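Local structure of glycoside hydrolase, family 11\:clostridium cellulosome enzyme, dockerin type i\:polysaccharide (Clostridium thermocellum, 2C71) at residues 64-69 against 84-89; 77-82 against 110-115; 14-19 against 40-45; 49-54 against 92-97; 117-122 against 202-207. The protein probably removes acetyl groups from xylan as a metal-dependent esterase of carbohydrate esterase family 4, a close relative of the peptidoglycan deacetylases. All coordinates share one frame; numbering follows the deposited sequence.

Contact 1 (64-69 against 84-89); sequences HSWSYS and ADTNAV. With MG (magnesium ion), chain B.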
# COMPACT_ATOMS: atom_id res chain seq x y z
N HIS A 64 -0.44 7.26 3.08
CA HIS A 64 -1.28 7.64 1.93
C HIS A 64 -1.95 9.01 2.22
O HIS A 64 -3.06 9.28 1.71
CB HIS A 64 -2.35 6.54 1.72
CG HIS A 64 -3.06 6.57 0.39
ND1 HIS A 64 -2.46 6.92 -0.81
CD2 HIS A 64 -4.33 6.18 0.06
CE1 HIS A 64 -3.34 6.81 -1.80
NE2 HIS A 64 -4.48 6.35 -1.30
N SER A 65 -1.27 9.84 3.02
CA SER A 65 -1.74 11.19 3.36
C SER A 65 -2.81 11.20 4.45
O SER A 65 -3.33 10.14 4.82
CB SER A 65 -2.22 11.99 2.14
OG SER A 65 -3.64 11.95 1.98
N TRP A 66 -3.13 12.41 4.93
CA TRP A 66 -4.14 12.55 5.98
C TRP A 66 -5.55 12.22 5.49
O TRP A 66 -6.40 11.81 6.30
CB TRP A 66 -4.09 13.97 6.57
CG TRP A 66 -5.01 14.15 7.72
CD1 TRP A 66 -6.20 14.83 7.73
CD2 TRP A 66 -4.83 13.65 9.04
NE1 TRP A 66 -6.77 14.77 8.98
CE2 TRP A 66 -5.95 14.04 9.80
CE3 TRP A 66 -3.84 12.90 9.65
CZ2 TRP A 66 -6.09 13.69 11.16
CZ3 TRP A 66 -3.98 12.54 10.99
CH2 TRP A 66 -5.10 12.94 11.72
N SER A 67 -5.81 12.45 4.20
CA SER A 67 -7.18 12.35 3.69
C SER A 67 -7.16 11.78 2.27
O SER A 67 -6.26 11.01 1.89
CB SER A 67 -7.90 13.68 3.82
OG SER A 67 -9.31 13.57 3.58
N TYR A 68 -8.18 12.16 1.48
CA TYR A 68 -8.45 11.55 0.18
C TYR A 68 -8.37 12.58 -0.96
O TYR A 68 -8.80 12.32 -2.08
CB TYR A 68 -9.83 10.84 0.18
CG TYR A 68 -9.88 9.69 1.15
CD1 TYR A 68 -9.33 8.44 0.82
CD2 TYR A 68 -10.36 9.84 2.45
CE1 TYR A 68 -9.34 7.35 1.69
CE2 TYR A 68 -10.38 8.70 3.35
CZ TYR A 68 -9.82 7.52 2.91
OH TYR A 68 -9.87 6.48 3.85
N SER A 69 -7.75 13.73 -0.69
CA SER A 69 -7.62 14.80 -1.67
C SER A 69 -6.31 14.65 -2.43
O SER A 69 -5.23 14.43 -1.87
CB SER A 69 -7.57 16.17 -0.93
OG SER A 69 -8.81 16.44 -0.31
N ALA A 84 2.98 14.78 7.98
CA ALA A 84 3.45 14.71 9.37
C ALA A 84 2.38 14.21 10.30
O ALA A 84 2.65 13.39 11.19
CB ALA A 84 3.98 16.07 9.83
N ASP A 85 1.16 14.69 10.12
CA ASP A 85 0.09 14.28 11.01
C ASP A 85 -0.20 12.78 10.85
O ASP A 85 -0.49 12.08 11.81
CB ASP A 85 -1.17 15.12 10.76
CG ASP A 85 -1.09 16.54 11.25
OD1 ASP A 85 -0.06 16.92 11.85
OD2 ASP A 85 -2.07 17.30 11.02
N THR A 86 -0.09 12.29 9.61
CA THR A 86 -0.27 10.85 9.32
C THR A 86 0.84 10.02 9.98
O THR A 86 0.60 9.01 10.62
CB THR A 86 -0.41 10.63 7.83
OG1 THR A 86 -1.55 11.38 7.33
CG2 THR A 86 -0.61 9.17 7.49
N ASN A 87 2.09 10.47 9.79
CA ASN A 87 3.19 9.76 10.43
C ASN A 87 3.00 9.70 11.95
O ASN A 87 3.32 8.70 12.59
CB ASN A 87 4.52 10.41 10.12
CG ASN A 87 5.01 10.19 8.71
OD1 ASN A 87 4.58 9.30 7.98
ND2 ASN A 87 5.95 11.07 8.29
N ALA A 88 2.52 10.80 12.54
CA ALA A 88 2.41 10.84 14.00
C ALA A 88 1.42 9.82 14.54
O ALA A 88 1.67 9.16 15.56
CB ALA A 88 2.06 12.23 14.48
N VAL A 89 0.26 9.67 13.88
CA VAL A 89 -0.72 8.69 14.36
C VAL A 89 -0.24 7.28 14.11
O VAL A 89 -0.48 6.39 14.94
CB VAL A 89 -2.14 8.96 13.84
CG1 VAL A 89 -2.75 10.21 14.43
CG2 VAL A 89 -2.23 8.95 12.32
MG MG B . -6.42 6.16 -2.36
O HOH W 1 -5.87 4.54 -3.48
O HOH W 2 -6.97 7.99 -1.63
O HOH W 3 -8.30 6.05 -3.23
O HOH W 4 -5.63 7.20 -4.12
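W66 swings its indole out against helix 76-94, where D85, T86 and V89 take the benzo part of the ring from different directions. With CG anti to the backbone N (chi1 -175°), the six-membered ring is carried over the helix, and CE3 comes 3.6 Å from CB of D85. The indole and carboxylate planes stand 79° apart, and the D85 carboxylate turns to a salt bridge with K81. T86 reaches the ring at its edge, OG1 lying 3.6 Å from W66 CE3 and near the ring plane. That hydroxyl bonds to S82 O, one helical turn back, while the backbone N of W66 is taken by S82 OG. Further along the helix, V89 CG2 approaches W66 CZ3 obliquely at 4.2 Å. The loop behind this tryptophan is part of the magnesium site of the NodB-type deacetylase fold: H64 NE2 binds the metal at 2.2 Å, and D13 and four waters complete a six-ligand shell. R102 O accepts from H64 ND1, which sets the rotation of the imidazole. Between metal and helix the chain bends in an ST turn, S65 OG accepting from S67 N at 3.1 Å.

Contact 2 (77-82 against 110-115); sequences DQIRKS and PTLFNN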
# COMPACT_ATOMS: atom_id res chain seq x y z
N ASP A 77 3.12 24.00 2.97
CA ASP A 77 2.58 23.87 4.30
C ASP A 77 1.47 22.79 4.36
O ASP A 77 1.37 22.00 5.31
CB ASP A 77 2.02 25.19 4.82
CG ASP A 77 3.07 26.17 5.25
OD1 ASP A 77 4.26 25.81 5.34
OD2 ASP A 77 2.67 27.34 5.51
N GLN A 78 0.58 22.79 3.37
CA GLN A 78 -0.51 21.79 3.33
C GLN A 78 0.04 20.39 3.22
O GLN A 78 -0.41 19.44 3.90
CB GLN A 78 -1.43 22.08 2.16
CG GLN A 78 -2.30 23.31 2.37
CD GLN A 78 -3.06 23.74 1.14
OE1 GLN A 78 -2.59 23.60 0.02
NE2 GLN A 78 -4.22 24.37 1.33
N ILE A 79 1.04 20.20 2.36
CA ILE A 79 1.65 18.91 2.17
C ILE A 79 2.30 18.41 3.45
O ILE A 79 2.11 17.28 3.90
CB ILE A 79 2.69 18.97 1.04
CG1 ILE A 79 2.00 19.19 -0.31
CG2 ILE A 79 3.56 17.69 0.99
CD1 ILE A 79 2.90 19.74 -1.42
N ARG A 80 3.13 19.27 4.05
CA ARG A 80 3.86 18.98 5.26
C ARG A 80 2.98 18.50 6.39
O ARG A 80 3.29 17.60 7.19
CB ARG A 80 4.67 20.20 5.78
CG ARG A 80 6.03 20.37 5.11
CD ARG A 80 6.97 21.47 5.77
NE ARG A 80 6.29 22.75 6.09
CZ ARG A 80 5.56 22.96 7.19
NH1 ARG A 80 5.40 22.01 8.12
NH2 ARG A 80 4.95 24.10 7.37
N LYS A 81 1.88 19.23 6.55
CA LYS A 81 0.93 18.92 7.61
C LYS A 81 0.29 17.57 7.39
O LYS A 81 0.14 16.76 8.31
CB LYS A 81 -0.13 20.02 7.73
CG LYS A 81 -1.18 19.72 8.76
CD LYS A 81 -2.15 20.85 8.94
CE LYS A 81 -3.23 20.49 9.95
NZ LYS A 81 -2.72 20.01 11.28
N SER A 82 -0.18 17.34 6.17
CA SER A 82 -0.85 16.08 5.86
C SER A 82 0.06 14.89 6.12
O SER A 82 -0.34 13.87 6.72
CB SER A 82 -1.29 16.12 4.42
OG SER A 82 -1.93 14.93 4.02
N PRO A 110 6.37 18.62 -8.97
CA PRO A 110 7.67 18.95 -8.35
C PRO A 110 7.52 19.38 -6.91
O PRO A 110 8.31 18.99 -6.07
CB PRO A 110 8.21 20.05 -9.25
CG PRO A 110 7.66 19.69 -10.57
CD PRO A 110 6.24 19.26 -10.29
N THR A 111 6.49 20.19 -6.62
CA THR A 111 6.27 20.64 -5.25
C THR A 111 6.01 19.48 -4.31
O THR A 111 6.49 19.45 -3.18
CB THR A 111 5.15 21.70 -5.23
OG1 THR A 111 5.52 22.80 -6.05
CG2 THR A 111 4.88 22.21 -3.83
N LEU A 112 5.20 18.52 -4.74
CA LEU A 112 4.93 17.35 -3.90
C LEU A 112 6.22 16.59 -3.62
O LEU A 112 6.54 16.25 -2.47
CB LEU A 112 3.82 16.50 -4.49
CG LEU A 112 3.31 15.36 -3.60
CD1 LEU A 112 2.72 15.91 -2.30
CD2 LEU A 112 2.32 14.51 -4.37
N PHE A 113 6.97 16.27 -4.69
CA PHE A 113 8.23 15.58 -4.52
C PHE A 113 9.16 16.32 -3.60
O PHE A 113 9.85 15.73 -2.78
CB PHE A 113 8.94 15.37 -5.87
CG PHE A 113 8.48 14.14 -6.60
CD1 PHE A 113 8.77 12.84 -6.08
CD2 PHE A 113 7.82 14.22 -7.81
CE1 PHE A 113 8.40 11.73 -6.78
CE2 PHE A 113 7.46 13.09 -8.51
CZ PHE A 113 7.77 11.82 -7.97
N ASN A 114 9.21 17.67 -3.69
CA ASN A 114 10.12 18.53 -2.91
C ASN A 114 9.80 18.54 -1.45
O ASN A 114 10.64 18.92 -0.64
CB ASN A 114 10.12 19.99 -3.36
CG ASN A 114 11.40 20.70 -3.03
OD1 ASN A 114 12.48 20.15 -3.21
ND2 ASN A 114 11.29 21.91 -2.50
N ASN A 115 8.54 18.24 -1.09
CA ASN A 115 8.08 18.44 0.28
C ASN A 115 7.71 17.16 1.01
O ASN A 115 7.17 17.24 2.12
CB ASN A 115 6.94 19.46 0.27
CG ASN A 115 7.45 20.86 0.03
OD1 ASN A 115 8.03 21.48 0.93
ND2 ASN A 115 7.30 21.31 -1.19
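The carboxamide of N115, whose CB rests 3.9 Å from CG2 of I79, spends one edge on its own helix: ND2 donates to T111 O at 2.8 Å, with the acceptor close to the amide plane and the N-H pointing well at it (161°). The bond ties the side chain back along helix 110-115 and leaves its CB turned to I79. Within helix 76-94, R80 and D77 are less neatly matched. R80 NH2 makes a salt bridge of 2.7 Å to D77 OD1, but comes from above the carboxylate plane, and R80 also has a second conformer. I79 contributes the largest share of the buried surface. Its CG2, anti to the backbone N, meets L112 CD1 at 3.8 Å and the N115 carbonyl O at the same distance, while its CD1 reaches T111 CG2 at 4.0 Å. The short axes pass 9.7 Å apart at -46°, and I79 lies between them, touching T111, L112 and N115. Helix 110-115 is the connection of a beta-alpha-beta unit, between parallel strands 100-101 and 119-120, and packs here on the preceding helix 76-94 of the NodB-homology domain.

Contact 3 (14-19 against 40-45); sequences GPDNVL and GQRVND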
# COMPACT_ATOMS: atom_id res chain seq x y z
N GLY A 14 -7.19 2.40 3.86
CA GLY A 14 -7.61 2.04 5.19
C GLY A 14 -6.83 2.79 6.27
O GLY A 14 -6.16 3.78 5.99
N PRO A 15 -6.97 2.37 7.54
CA PRO A 15 -7.60 1.12 7.97
C PRO A 15 -9.10 1.23 8.18
O PRO A 15 -9.61 2.29 8.58
CB PRO A 15 -6.93 0.91 9.36
CG PRO A 15 -6.69 2.31 9.86
CD PRO A 15 -6.22 3.04 8.64
N ASP A 16 -9.77 0.11 8.01
CA ASP A 16 -11.18 -0.06 8.39
C ASP A 16 -11.28 -1.35 9.17
O ASP A 16 -10.86 -2.40 8.69
CB ASP A 16 -12.03 -0.10 7.13
CG ASP A 16 -13.52 -0.22 7.39
OD1 ASP A 16 -14.01 -1.30 7.70
OD2 ASP A 16 -14.18 0.82 7.27
N ASN A 17 -11.77 -1.29 10.41
CA ASN A 17 -11.81 -2.50 11.25
C ASN A 17 -12.44 -3.68 10.53
O ASN A 17 -11.96 -4.80 10.68
CB ASN A 17 -12.51 -2.25 12.55
CG ASN A 17 -11.71 -1.42 13.52
OD1 ASN A 17 -12.32 -0.57 14.28
ND2 ASN A 17 -10.44 -1.60 13.59
N VAL A 18 -13.51 -3.49 9.80
CA VAL A 18 -14.17 -4.57 9.12
C VAL A 18 -13.46 -4.95 7.83
O VAL A 18 -13.02 -6.11 7.63
CB VAL A 18 -15.66 -4.27 8.85
CG1 VAL A 18 -16.29 -5.45 8.10
CG2 VAL A 18 -16.39 -4.04 10.19
N LEU A 19 -13.29 -4.00 6.91
CA LEU A 19 -12.78 -4.35 5.59
C LEU A 19 -11.28 -4.73 5.60
O LEU A 19 -10.87 -5.64 4.89
CB LEU A 19 -13.03 -3.23 4.55
CG LEU A 19 -14.38 -3.35 3.82
CD1 LEU A 19 -15.56 -3.17 4.72
CD2 LEU A 19 -14.40 -2.42 2.62
N GLY A 40 -4.38 9.02 7.30
CA GLY A 40 -4.28 9.47 8.67
C GLY A 40 -5.60 9.69 9.40
O GLY A 40 -5.73 9.35 10.58
N GLN A 41 -6.58 10.25 8.72
CA GLN A 41 -7.97 10.43 9.25
C GLN A 41 -8.56 9.21 9.82
O GLN A 41 -9.47 9.31 10.67
CB GLN A 41 -8.98 10.95 8.20
CG GLN A 41 -8.88 12.46 8.08
CD GLN A 41 -9.66 13.05 6.90
OE1 GLN A 41 -9.92 12.38 5.92
NE2 GLN A 41 -10.06 14.33 7.04
N ARG A 42 -8.17 8.05 9.32
CA ARG A 42 -8.75 6.77 9.73
C ARG A 42 -7.99 6.09 10.86
O ARG A 42 -8.46 5.05 11.34
CB ARG A 42 -8.80 5.82 8.54
CG ARG A 42 -10.00 6.07 7.62
CD ARG A 42 -10.20 4.96 6.63
NE ARG A 42 -11.38 5.03 5.79
CZ ARG A 42 -12.44 4.22 5.90
NH1 ARG A 42 -12.61 3.36 6.89
NH2 ARG A 42 -13.38 4.29 4.98
N VAL A 43 -6.85 6.62 11.27
CA VAL A 43 -6.00 6.01 12.28
C VAL A 43 -6.27 6.66 13.63
O VAL A 43 -5.90 7.82 13.85
CB VAL A 43 -4.51 6.15 11.88
CG1 VAL A 43 -3.63 5.50 12.95
CG2 VAL A 43 -4.23 5.51 10.54
N ASN A 44 -6.91 5.91 14.53
CA ASN A 44 -7.37 6.48 15.79
C ASN A 44 -7.52 5.35 16.82
O ASN A 44 -7.16 4.21 16.53
CB ASN A 44 -8.65 7.30 15.61
CG ASN A 44 -9.85 6.49 15.12
OD1 ASN A 44 -10.81 7.08 14.60
ND2 ASN A 44 -9.85 5.20 15.32
N ASP A 45 -7.96 5.68 18.02
CA ASP A 45 -8.06 4.64 19.02
C ASP A 45 -8.72 3.46 18.32
O ASP A 45 -8.17 2.37 18.26
CB ASP A 45 -8.90 5.10 20.21
CG ASP A 45 -8.08 5.83 21.26
OD1 ASP A 45 -6.99 6.34 20.91
OD2 ASP A 45 -8.51 5.88 22.43
O HOH W 5 -11.92 3.32 9.66
O HOH W 6 -15.43 2.25 5.25
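The N-cap of helix 17-30 meets the 3-10 turn after strand 35-38 here, beside the magnesium site, and D16 and R42 join the two with a salt bridge. G14 directly follows the metal ligand D13, in the Thr-Phe-Asp-Asp-Gly motif of NodB-type deacetylases. R42 runs extended from CG to NE along the loop, its CD 3.4 Å from P15 O, and NE bonds to Y68 OH. At its end NH1 donates to the anti lone pair of D16 OD2 at 3.0 Å; the guanidinium and carboxylate planes are turned 54° from each other, and the N-H is somewhat bent (145°). D16 CG stands anti to the backbone N, placing the other oxygen at the helix start. There OD1 accepts a nearly straight bond (174°) from L19 N at 2.9 Å, and a weak one from V18 N. Next to the salt bridge, P15, preceded by a cis peptide, packs CD on V43 CG2 at 3.7 Å. Two waters complete the polar network: one links P15 O to R42 NH1, and the other donates to D16 OD2 at 2.8 Å while accepting from R42 NH2 at 2.9 Å.

Contact 4 (49-54 against 92-97); sequences AIIRRM and KYAGTT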
# COMPACT_ATOMS: atom_id res chain seq x y z
N ALA A 49 -5.77 -1.18 17.28
CA ALA A 49 -5.43 -2.60 17.35
C ALA A 49 -5.20 -3.21 15.98
O ALA A 49 -4.33 -4.07 15.82
CB ALA A 49 -6.50 -3.39 18.09
N ILE A 50 -5.98 -2.80 14.97
CA ILE A 50 -5.80 -3.37 13.65
C ILE A 50 -4.53 -2.86 12.99
O ILE A 50 -3.84 -3.57 12.28
CB ILE A 50 -7.04 -3.23 12.75
CG1 ILE A 50 -6.97 -4.26 11.64
CG2 ILE A 50 -7.27 -1.83 12.28
CD1 ILE A 50 -8.27 -4.45 10.88
N ILE A 51 -4.19 -1.60 13.24
CA ILE A 51 -2.89 -1.04 12.81
C ILE A 51 -1.76 -1.85 13.44
O ILE A 51 -0.80 -2.23 12.77
CB ILE A 51 -2.85 0.47 13.18
CG1 ILE A 51 -3.70 1.28 12.20
CG2 ILE A 51 -1.45 1.01 13.30
CD1 ILE A 51 -3.07 1.48 10.82
N ARG A 52 -1.87 -2.13 14.74
CA ARG A 52 -0.83 -2.89 15.42
C ARG A 52 -0.79 -4.33 14.91
O ARG A 52 0.30 -4.91 14.80
CB ARG A 52 -1.01 -2.75 16.95
CG ARG A 52 0.14 -3.26 17.81
CD ARG A 52 1.49 -2.63 17.55
NE ARG A 52 1.75 -1.34 18.19
CZ ARG A 52 2.83 -1.05 18.93
NH1 ARG A 52 3.79 -1.94 19.20
NH2 ARG A 52 3.02 0.18 19.36
N ARG A 53 -1.96 -4.90 14.62
CA ARG A 53 -2.00 -6.23 14.03
C ARG A 53 -1.17 -6.30 12.76
O ARG A 53 -0.51 -7.33 12.49
CB ARG A 53 -3.46 -6.61 13.71
CG ARG A 53 -3.63 -7.97 13.05
CD ARG A 53 -5.07 -8.34 12.84
NE ARG A 53 -5.16 -9.54 12.02
CZ ARG A 53 -6.28 -10.03 11.51
NH1 ARG A 53 -7.43 -9.39 11.60
NH2 ARG A 53 -6.24 -11.17 10.80
N MET A 54 -1.17 -5.23 11.95
CA MET A 54 -0.34 -5.22 10.74
C MET A 54 1.10 -5.48 11.09
O MET A 54 1.75 -6.39 10.56
CB MET A 54 -0.48 -3.88 10.02
CG MET A 54 -1.87 -3.64 9.45
SD MET A 54 -2.01 -1.95 8.86
CE MET A 54 -3.73 -2.00 8.33
N LYS A 92 2.21 6.48 16.87
CA LYS A 92 1.53 6.32 18.14
C LYS A 92 1.02 4.90 18.35
O LYS A 92 1.15 4.34 19.46
CB LYS A 92 0.39 7.34 18.25
CG LYS A 92 -0.33 7.27 19.58
CD LYS A 92 -1.29 8.38 19.70
CE LYS A 92 -2.17 8.27 20.92
NZ LYS A 92 -3.17 9.43 20.99
N TYR A 93 0.45 4.30 17.31
CA TYR A 93 -0.30 3.05 17.47
C TYR A 93 0.50 1.84 16.99
O TYR A 93 0.36 0.73 17.52
CB TYR A 93 -1.63 3.13 16.73
CG TYR A 93 -2.56 4.20 17.26
CD1 TYR A 93 -2.96 4.21 18.59
CD2 TYR A 93 -3.04 5.21 16.42
CE1 TYR A 93 -3.81 5.19 19.07
CE2 TYR A 93 -3.89 6.19 16.90
CZ TYR A 93 -4.27 6.17 18.23
OH TYR A 93 -5.11 7.15 18.70
N ALA A 94 1.34 2.06 15.99
CA ALA A 94 2.14 1.02 15.36
C ALA A 94 3.54 0.91 15.91
O ALA A 94 4.14 -0.15 15.85
CB ALA A 94 2.24 1.20 13.84
N GLY A 95 4.06 2.01 16.44
CA GLY A 95 5.43 2.06 16.92
C GLY A 95 6.46 2.15 15.81
O GLY A 95 7.65 1.96 16.05
N THR A 96 6.01 2.43 14.59
CA THR A 96 6.90 2.58 13.45
C THR A 96 6.75 3.94 12.79
O THR A 96 5.83 4.71 13.11
CB THR A 96 6.67 1.49 12.39
OG1 THR A 96 5.33 1.58 11.91
CG2 THR A 96 6.90 0.11 12.99
N THR A 97 7.64 4.25 11.85
CA THR A 97 7.54 5.48 11.09
C THR A 97 7.84 5.26 9.61
O THR A 97 8.82 4.62 9.26
CB THR A 97 8.49 6.56 11.63
OG1 THR A 97 8.44 7.72 10.79
CG2 THR A 97 9.92 6.04 11.68
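The carbonyl O of Y93, in the last turn of helix 76-94, receives two N-H groups of R52: NE at 2.6 Å with an angle of 159°, and NH2 weakly at 3.3 Å. R52 belongs to helix 45-56, the crossover helix of a beta-alpha-beta unit between parallel strands 35-38 and 60-63, so the bonds join two consecutive helices of the NodB fold. The arginine starts with CG anti to its own backbone N, then folds at chi2 (58°) and chi3 (82°), which brings the guanidinium round to the helix end. Y93 O sits at its edge, in plane, whereas A94 O lies over one face, 3.4 Å above the centre of the guanidinium plane. The carbonyl end of a helix would be expected to favour such a cation, although R52 has a second conformer and this grip is that of the one described. The helix ends as G95 turns to positive phi. Y93 directs its ring away from the contact; its hydroxyl bonds to D45, and one ring face takes CG of K92. Beside the arginine, on the side facing strand 60-63, the helices meet through I51, which, like A94, also touches I61 of that strand. I51 CG2 packs 4.0 Å from Y93 CB and 3.7 Å from A94 CB.

Contact 5 (117-122 against 202-207); sequences DLVFVG and RMYNSV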
# COMPACT_ATOMS: atom_id res chain seq x y z
N ASP A 117 9.68 13.71 2.21
CA ASP A 117 10.93 12.98 2.39
C ASP A 117 10.69 11.49 2.65
O ASP A 117 11.13 10.92 3.65
CB ASP A 117 11.75 13.58 3.53
CG ASP A 117 13.20 13.15 3.50
OD1 ASP A 117 13.76 12.99 2.40
OD2 ASP A 117 13.79 12.96 4.59
N LEU A 118 9.96 10.88 1.72
CA LEU A 118 9.63 9.46 1.70
C LEU A 118 9.79 8.97 0.29
O LEU A 118 9.76 9.77 -0.66
CB LEU A 118 8.13 9.24 2.13
CG LEU A 118 7.77 9.67 3.55
CD1 LEU A 118 6.28 9.71 3.79
CD2 LEU A 118 8.43 8.77 4.64
N VAL A 119 9.99 7.65 0.12
CA VAL A 119 10.09 7.07 -1.23
C VAL A 119 8.67 6.95 -1.81
O VAL A 119 7.78 6.39 -1.15
CB VAL A 119 10.80 5.73 -1.18
CG1 VAL A 119 10.72 5.04 -2.53
CG2 VAL A 119 12.28 5.94 -0.77
N PHE A 120 8.45 7.48 -3.00
CA PHE A 120 7.16 7.49 -3.66
C PHE A 120 6.93 6.17 -4.40
O PHE A 120 7.78 5.73 -5.19
CB PHE A 120 7.05 8.60 -4.69
CG PHE A 120 6.81 9.98 -4.13
CD1 PHE A 120 7.60 10.54 -3.14
CD2 PHE A 120 5.81 10.77 -4.68
CE1 PHE A 120 7.41 11.84 -2.70
CE2 PHE A 120 5.58 12.08 -4.23
CZ PHE A 120 6.37 12.60 -3.25
N VAL A 121 5.79 5.54 -4.14
CA VAL A 121 5.43 4.30 -4.82
C VAL A 121 4.09 4.43 -5.53
O VAL A 121 3.15 5.04 -5.01
CB VAL A 121 5.36 3.11 -3.84
CG1 VAL A 121 6.76 2.71 -3.40
CG2 VAL A 121 4.50 3.47 -2.64
N GLY A 122 4.00 3.85 -6.72
CA GLY A 122 2.72 3.71 -7.41
C GLY A 122 2.29 2.26 -7.52
O GLY A 122 1.83 1.66 -6.55
N ARG A 202 11.45 10.18 -7.89
CA ARG A 202 10.76 9.48 -8.93
C ARG A 202 9.80 8.49 -8.27
O ARG A 202 10.03 8.01 -7.17
CB ARG A 202 11.76 8.76 -9.78
CG ARG A 202 12.75 9.74 -10.43
CD ARG A 202 13.86 9.10 -11.11
NE ARG A 202 13.34 8.40 -12.25
CZ ARG A 202 14.05 7.53 -12.96
NH1 ARG A 202 15.30 7.26 -12.62
NH2 ARG A 202 13.49 6.91 -14.00
N MET A 203 8.71 8.22 -8.96
CA MET A 203 7.71 7.25 -8.45
C MET A 203 8.06 5.84 -8.91
O MET A 203 8.24 5.58 -10.10
CB MET A 203 6.25 7.60 -8.81
CG MET A 203 5.19 6.75 -8.01
SD MET A 203 3.69 7.62 -7.69
CE MET A 203 3.20 8.13 -9.32
N TYR A 204 8.16 4.93 -7.95
CA TYR A 204 8.47 3.52 -8.25
C TYR A 204 7.18 2.78 -8.49
O TYR A 204 6.32 2.67 -7.61
CB TYR A 204 9.15 2.86 -7.08
CG TYR A 204 10.56 3.32 -6.82
CD1 TYR A 204 10.83 4.50 -6.15
CD2 TYR A 204 11.65 2.53 -7.23
CE1 TYR A 204 12.11 4.91 -5.88
CE2 TYR A 204 12.94 2.92 -6.94
CZ TYR A 204 13.16 4.13 -6.29
OH TYR A 204 14.47 4.54 -6.00
N ASN A 205 7.02 2.19 -9.68
CA ASN A 205 5.96 1.23 -9.98
C ASN A 205 6.46 -0.21 -9.86
O ASN A 205 5.68 -1.15 -9.83
CB ASN A 205 5.37 1.46 -11.36
CG ASN A 205 4.79 2.84 -11.49
OD1 ASN A 205 3.92 3.22 -10.65
ND2 ASN A 205 5.20 3.57 -12.47
N SER A 206 7.77 -0.36 -9.74
CA SER A 206 8.47 -1.62 -9.67
C SER A 206 9.85 -1.33 -9.11
O SER A 206 10.27 -0.16 -9.06
CB SER A 206 8.64 -2.22 -11.03
OG SER A 206 9.33 -1.38 -11.91
N VAL A 207 10.53 -2.40 -8.71
CA VAL A 207 11.92 -2.31 -8.25
C VAL A 207 12.75 -3.30 -9.01
O VAL A 207 12.43 -4.47 -9.03
CB VAL A 207 12.03 -2.57 -6.74
CG1 VAL A 207 13.50 -2.47 -6.28
CG2 VAL A 207 11.14 -1.61 -5.92
O HOH W 7 10.77 8.15 -4.57
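V119 CG1 rests obliquely against the ring of Y204, 3.6 Å from its CE1, and this pair forms the apolar centre. V121, which lies along the same flank of its segment, adds a looser contact from CG1 to Y204 CB at 4.4 Å. F120 and M203 meet on the other flank, CB to CG at 4.2 Å, while the F120 ring leads away from segment 202-207 to F101 and F113. M203 is bent at chi2 and chi3, which curls the thioether back along the backbone of V121, with SD 3.8 Å from V121 O and CG beside G122 N. Between the two apolar flanks the main chains form a single parallel-type beta bridge at V121 and Y204. Y204 N donates to F120 O at 2.9 Å in a straight line (180°), and G122 N donates to Y204 O at 2.8 Å from above the carbonyl plane. F120 O also lies at the edge of the tyrosine ring, 3.4 Å from CD1. At the R202 end a water accepts from F120 N and donates to R202 O; beyond G122, at the other end, N205 OD1 accepts from G123 N. Around the bridge, Y204 stands edge-to-face to F189 of helix 185-192, F120 stacks with F113 of helix 110-115, and N205 is backbone-bonded to I151. The C-terminal segment therefore runs between strand 119-120, itself paired with 100-101, and strand 151-155.

From the N terminus, contact 3 closes first, tying the start of helix 17-30 to the loop after strand 35-38. Contact 4 then opens on helix 45-56 and closes at the C-terminal end of helix 76-94; contact 1, from the metal-site loop to the middle of that helix, falls wholly within its span. Contact 2 begins on the same helix before contacts 1 and 4 have closed and ends on helix 110-115, so it crosses both. Helix 76-94 is thus shared by contacts 1, 2 and 4. Last, contact 5 spans the longest interval, bringing the C-terminal segment to strand 119-120, with its atoms touching those of contact 2.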